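Local structure of hypothetic aldehyde deformylating oxygenase (Sulfolobus tokodaii, 5V4T) at residues 159-173 / 198-212. The protein probably acts as a ferritin-like, iron-dependent oxidoreductase with aldehyde deformylating oxygenase activity. Residues are numbered along the deposited sequence; the frame is centred on the assembly and turned at random.
Sequences KEYAVKRVEELFPLA and MEELKKARINKILGS
Phe-170 lays one face of its ring on the aliphatic chain of Lys-202, whose CD sits 3.8 Å from the ring centroid, a CH-pi contact. With CG anti to the backbone N (chi1 -177°) and the chain extended, Lys-202 runs past the ring to Glu-167, where its CE meets Glu-167 CG. Glu-167 OE2 and Lys-202 NZ stay 5.0 Å apart, so there is no direct salt bridge; one water bridges them and a second links NZ to the backbone Glu-167 O. Obliquely, CE1 of the ring meets Met-198 O and CE2 meets Glu-199 CD, the Phe-170 ring and the Glu-199 carboxylate turned 55° apart. Beyond the ring, Met-198 CE packs on Ala-173 CB.

Toward the other end the contact is aliphatic. Ile-209 is a knob in the hole formed by Lys-159, Ala-162, Val-163 and Val-166. Val-163 divides its branches: CG1 touches Ile-206 CG2 (3.8 Å), while CG2 lies against Ile-209 CG2 and Leu-210 CD2. Last, the extended Lys-159 chain runs alongside the Ile-209 carbonyl, its CD 3.5 Å from Ile-209 O, and NZ donates to Ser-212 O (2.6 Å) in the carbonyl plane and weakly to Leu-210 O, tying Lys-159 to the last residues of segment 198-212.

Behind this interface, Ala-162 and Met-198 touch helix 98-128, and Arg-205 donates to Gly-112 O, next in sequence to the iron ligand Glu-111. The helical segments 159-173 and 198-211 run antiparallel (174°), their axes 9.6 Å apart at closest approach, a side-by-side pair packed against the iron-binding helical bundle of a ferritin-like diiron fold.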
# COMPACT_ATOMS: atom_id res chain seq x y z
N LYS A 159 -11.61 6.78 -19.21
CA LYS A 159 -11.00 7.84 -18.37
C LYS A 159 -11.99 8.42 -17.41
O LYS A 159 -11.70 8.56 -16.20
CB LYS A 159 -10.39 8.95 -19.25
CG LYS A 159 -9.17 8.57 -20.06
CD LYS A 159 -8.73 9.77 -20.90
CE LYS A 159 -7.61 9.34 -21.79
NZ LYS A 159 -6.84 10.51 -22.24
N GLU A 160 -13.18 8.72 -17.87
CA GLU A 160 -14.20 9.28 -16.99
C GLU A 160 -14.61 8.34 -15.86
O GLU A 160 -14.67 8.74 -14.67
CB GLU A 160 -15.41 9.70 -17.85
CG GLU A 160 -16.56 10.32 -17.09
CD GLU A 160 -17.79 10.60 -17.96
OE1 GLU A 160 -17.74 10.53 -19.23
OE2 GLU A 160 -18.85 10.93 -17.36
N TYR A 161 -14.82 7.03 -16.16
CA TYR A 161 -15.14 6.10 -15.15
C TYR A 161 -14.00 5.96 -14.10
O TYR A 161 -14.23 5.90 -12.89
CB TYR A 161 -15.34 4.72 -15.79
CG TYR A 161 -15.68 3.64 -14.82
CD1 TYR A 161 -16.95 3.44 -14.35
CD2 TYR A 161 -14.69 2.74 -14.39
CE1 TYR A 161 -17.25 2.39 -13.46
CE2 TYR A 161 -14.99 1.71 -13.51
CZ TYR A 161 -16.30 1.52 -13.10
OH TYR A 161 -16.64 0.55 -12.23
N ALA A 162 -12.77 5.96 -14.60
CA ALA A 162 -11.61 5.79 -13.69
C ALA A 162 -11.41 6.98 -12.74
O ALA A 162 -11.20 6.82 -11.56
CB ALA A 162 -10.34 5.53 -14.50
N VAL A 163 -11.58 8.16 -13.30
CA VAL A 163 -11.48 9.36 -12.45
C VAL A 163 -12.55 9.32 -11.38
O VAL A 163 -12.27 9.59 -10.23
CB VAL A 163 -11.53 10.64 -13.29
CG1 VAL A 163 -11.60 11.89 -12.39
CG2 VAL A 163 -10.35 10.74 -14.20
N LYS A 164 -13.82 9.03 -11.76
CA LYS A 164 -14.89 8.96 -10.79
C LYS A 164 -14.61 7.89 -9.70
O LYS A 164 -14.88 8.14 -8.51
CB LYS A 164 -16.24 8.75 -11.47
CG LYS A 164 -16.68 9.94 -12.30
CD LYS A 164 -17.99 9.70 -13.05
CE LYS A 164 -18.96 8.78 -12.29
NZ LYS A 164 -20.41 8.93 -12.71
N ARG A 165 -14.04 6.74 -10.10
CA ARG A 165 -13.64 5.74 -9.15
C ARG A 165 -12.64 6.25 -8.14
O ARG A 165 -12.78 5.97 -6.90
CB ARG A 165 -13.03 4.51 -9.82
CG ARG A 165 -14.01 3.63 -10.55
CD ARG A 165 -14.62 2.57 -9.69
NE ARG A 165 -13.64 1.64 -9.20
CZ ARG A 165 -13.89 0.75 -8.28
NH1 ARG A 165 -15.15 0.62 -7.81
NH2 ARG A 165 -12.96 -0.08 -7.87
N VAL A 166 -11.61 6.93 -8.64
CA VAL A 166 -10.58 7.50 -7.77
C VAL A 166 -11.25 8.43 -6.76
O VAL A 166 -10.97 8.38 -5.58
CB VAL A 166 -9.42 8.15 -8.55
CG1 VAL A 166 -8.46 8.84 -7.61
CG2 VAL A 166 -8.70 7.07 -9.34
N GLU A 167 -12.10 9.31 -7.27
CA GLU A 167 -12.79 10.28 -6.43
C GLU A 167 -13.66 9.57 -5.38
O GLU A 167 -13.75 10.01 -4.20
CB GLU A 167 -13.57 11.25 -7.31
CG GLU A 167 -12.66 12.15 -8.12
CD GLU A 167 -13.32 13.01 -9.18
OE1 GLU A 167 -14.39 12.67 -9.70
OE2 GLU A 167 -12.68 14.01 -9.56
N GLU A 168 -14.31 8.47 -5.74
CA GLU A 168 -15.21 7.78 -4.82
C GLU A 168 -14.50 7.08 -3.73
O GLU A 168 -14.98 7.04 -2.61
CB GLU A 168 -16.12 6.81 -5.60
CG GLU A 168 -17.06 7.63 -6.48
CD GLU A 168 -17.89 6.79 -7.43
OE1 GLU A 168 -17.74 5.53 -7.39
OE2 GLU A 168 -18.62 7.43 -8.24
N LEU A 169 -13.30 6.58 -4.03
CA LEU A 169 -12.58 5.75 -3.10
C LEU A 169 -11.56 6.54 -2.27
O LEU A 169 -11.18 6.09 -1.19
CB LEU A 169 -11.83 4.67 -3.86
CG LEU A 169 -12.72 3.60 -4.51
CD1 LEU A 169 -11.93 2.90 -5.59
CD2 LEU A 169 -13.13 2.65 -3.43
N PHE A 170 -11.25 7.73 -2.70
CA PHE A 170 -10.29 8.52 -1.96
C PHE A 170 -10.70 8.75 -0.48
O PHE A 170 -9.85 8.69 0.39
CB PHE A 170 -10.06 9.84 -2.68
CG PHE A 170 -9.05 10.73 -2.02
CD1 PHE A 170 -7.69 10.46 -2.16
CD2 PHE A 170 -9.44 11.85 -1.30
CE1 PHE A 170 -6.74 11.24 -1.50
CE2 PHE A 170 -8.48 12.65 -0.70
CZ PHE A 170 -7.15 12.32 -0.78
N PRO A 171 -11.97 9.00 -0.17
CA PRO A 171 -12.27 9.27 1.24
C PRO A 171 -11.97 8.09 2.14
O PRO A 171 -11.59 8.29 3.27
CB PRO A 171 -13.79 9.55 1.23
CG PRO A 171 -14.04 10.08 -0.14
CD PRO A 171 -13.08 9.36 -1.05
N LEU A 172 -12.09 6.86 1.63
CA LEU A 172 -11.75 5.68 2.41
C LEU A 172 -10.26 5.68 2.71
O LEU A 172 -9.82 5.39 3.83
CB LEU A 172 -12.21 4.42 1.66
CG LEU A 172 -12.06 3.11 2.40
CD1 LEU A 172 -12.94 3.10 3.63
CD2 LEU A 172 -12.40 1.97 1.51
N ALA A 173 -9.46 6.02 1.72
CA ALA A 173 -8.03 6.17 1.91
C ALA A 173 -7.69 7.16 3.01
O ALA A 173 -6.85 6.88 3.87
CB ALA A 173 -7.33 6.56 0.61
N MET A 198 -1.85 13.47 0.48
CA MET A 198 -2.75 12.57 -0.21
C MET A 198 -3.57 13.29 -1.24
O MET A 198 -3.81 12.75 -2.33
CB MET A 198 -3.62 11.78 0.76
CG MET A 198 -2.82 10.82 1.61
SD MET A 198 -3.86 10.19 2.95
CE MET A 198 -4.66 8.90 2.07
N GLU A 199 -4.04 14.52 -0.93
CA GLU A 199 -4.83 15.26 -1.89
C GLU A 199 -4.04 15.60 -3.12
O GLU A 199 -4.55 15.57 -4.20
CB GLU A 199 -5.33 16.53 -1.20
CG GLU A 199 -6.31 16.24 -0.11
CD GLU A 199 -7.77 16.12 -0.63
OE1 GLU A 199 -8.05 16.14 -1.87
OE2 GLU A 199 -8.64 16.12 0.25
N GLU A 200 -2.75 15.94 -2.95
CA GLU A 200 -1.92 16.25 -4.08
C GLU A 200 -1.65 15.00 -4.94
O GLU A 200 -1.62 15.03 -6.14
CB GLU A 200 -0.64 16.89 -3.64
CG GLU A 200 -0.93 18.19 -2.89
CD GLU A 200 -1.21 19.53 -3.65
OE1 GLU A 200 -1.65 19.63 -4.89
OE2 GLU A 200 -0.95 20.54 -2.86
N LEU A 201 -1.44 13.87 -4.28
CA LEU A 201 -1.29 12.60 -5.01
C LEU A 201 -2.53 12.19 -5.80
O LEU A 201 -2.43 11.73 -6.91
CB LEU A 201 -0.91 11.51 -4.03
CG LEU A 201 0.46 11.64 -3.37
CD1 LEU A 201 0.67 10.67 -2.21
CD2 LEU A 201 1.57 11.43 -4.38
N LYS A 202 -3.68 12.36 -5.22
CA LYS A 202 -4.95 12.12 -5.92
C LYS A 202 -5.01 12.96 -7.18
O LYS A 202 -5.32 12.47 -8.24
CB LYS A 202 -6.11 12.45 -5.02
CG LYS A 202 -7.51 12.18 -5.60
CD LYS A 202 -8.55 12.98 -4.84
CE LYS A 202 -9.75 13.25 -5.69
NZ LYS A 202 -10.67 14.15 -4.94
N LYS A 203 -4.74 14.27 -7.07
CA LYS A 203 -4.74 15.15 -8.21
C LYS A 203 -3.75 14.73 -9.27
O LYS A 203 -4.05 14.67 -10.47
CB LYS A 203 -4.45 16.59 -7.75
CG LYS A 203 -5.64 17.14 -7.02
CD LYS A 203 -5.48 18.61 -6.70
CE LYS A 203 -6.82 19.22 -6.33
NZ LYS A 203 -6.69 20.70 -6.10
N ALA A 204 -2.57 14.31 -8.85
CA ALA A 204 -1.53 13.86 -9.79
C ALA A 204 -1.96 12.61 -10.55
O ALA A 204 -1.75 12.52 -11.74
CB ALA A 204 -0.27 13.55 -9.00
N ARG A 205 -2.56 11.64 -9.86
CA ARG A 205 -2.99 10.40 -10.51
C ARG A 205 -4.11 10.69 -11.47
O ARG A 205 -4.10 10.19 -12.61
CB ARG A 205 -3.39 9.31 -9.55
CG ARG A 205 -2.35 8.98 -8.46
CD ARG A 205 -0.93 8.67 -8.97
NE ARG A 205 -0.01 8.38 -7.83
CZ ARG A 205 1.33 8.19 -7.92
NH1 ARG A 205 1.94 8.34 -9.09
NH2 ARG A 205 2.07 7.89 -6.84
N ILE A 206 -5.05 11.52 -11.04
CA ILE A 206 -6.13 11.94 -11.95
C ILE A 206 -5.61 12.69 -13.16
O ILE A 206 -6.05 12.44 -14.29
CB ILE A 206 -7.22 12.75 -11.22
CG1 ILE A 206 -7.95 11.83 -10.25
CG2 ILE A 206 -8.13 13.42 -12.26
CD1 ILE A 206 -8.87 12.52 -9.29
N ASN A 207 -4.69 13.61 -12.97
CA ASN A 207 -4.09 14.27 -14.09
C ASN A 207 -3.43 13.32 -15.11
O ASN A 207 -3.52 13.53 -16.33
CB ASN A 207 -3.09 15.26 -13.61
CG ASN A 207 -3.74 16.46 -12.93
OD1 ASN A 207 -4.94 16.66 -13.05
ND2 ASN A 207 -2.93 17.30 -12.31
N LYS A 208 -2.79 12.28 -14.60
CA LYS A 208 -2.11 11.32 -15.46
C LYS A 208 -3.14 10.48 -16.25
O LYS A 208 -2.97 10.25 -17.44
CB LYS A 208 -1.26 10.40 -14.61
CG LYS A 208 0.15 10.92 -14.45
CD LYS A 208 0.99 10.51 -15.67
CE LYS A 208 2.43 10.15 -15.34
NZ LYS A 208 3.35 10.61 -16.41
N ILE A 209 -4.22 10.11 -15.57
CA ILE A 209 -5.35 9.40 -16.22
C ILE A 209 -5.93 10.25 -17.38
O ILE A 209 -6.18 9.75 -18.49
CB ILE A 209 -6.48 8.98 -15.29
CG1 ILE A 209 -6.01 7.94 -14.24
CG2 ILE A 209 -7.69 8.49 -16.04
CD1 ILE A 209 -6.95 7.80 -13.12
N LEU A 210 -6.16 11.53 -17.11
CA LEU A 210 -6.69 12.43 -18.11
C LEU A 210 -5.72 12.78 -19.24
O LEU A 210 -6.18 13.14 -20.32
CB LEU A 210 -7.30 13.67 -17.45
CG LEU A 210 -8.52 13.31 -16.64
CD1 LEU A 210 -9.07 14.55 -15.97
CD2 LEU A 210 -9.67 12.66 -17.37
N GLY A 211 -4.44 12.66 -18.98
CA GLY A 211 -3.40 12.94 -19.98
C GLY A 211 -2.99 11.80 -20.87
O GLY A 211 -2.24 12.06 -21.81
N SER A 212 -3.49 10.57 -20.66
CA SER A 212 -3.03 9.38 -21.43
C SER A 212 -3.40 9.38 -22.90
O SER A 212 -4.54 9.72 -23.18
CB SER A 212 -3.62 8.11 -20.86
OG SER A 212 -3.33 8.01 -19.50
O HOH W 1 -12.55 12.47 -3.60
O HOH W 2 -11.40 15.37 -7.62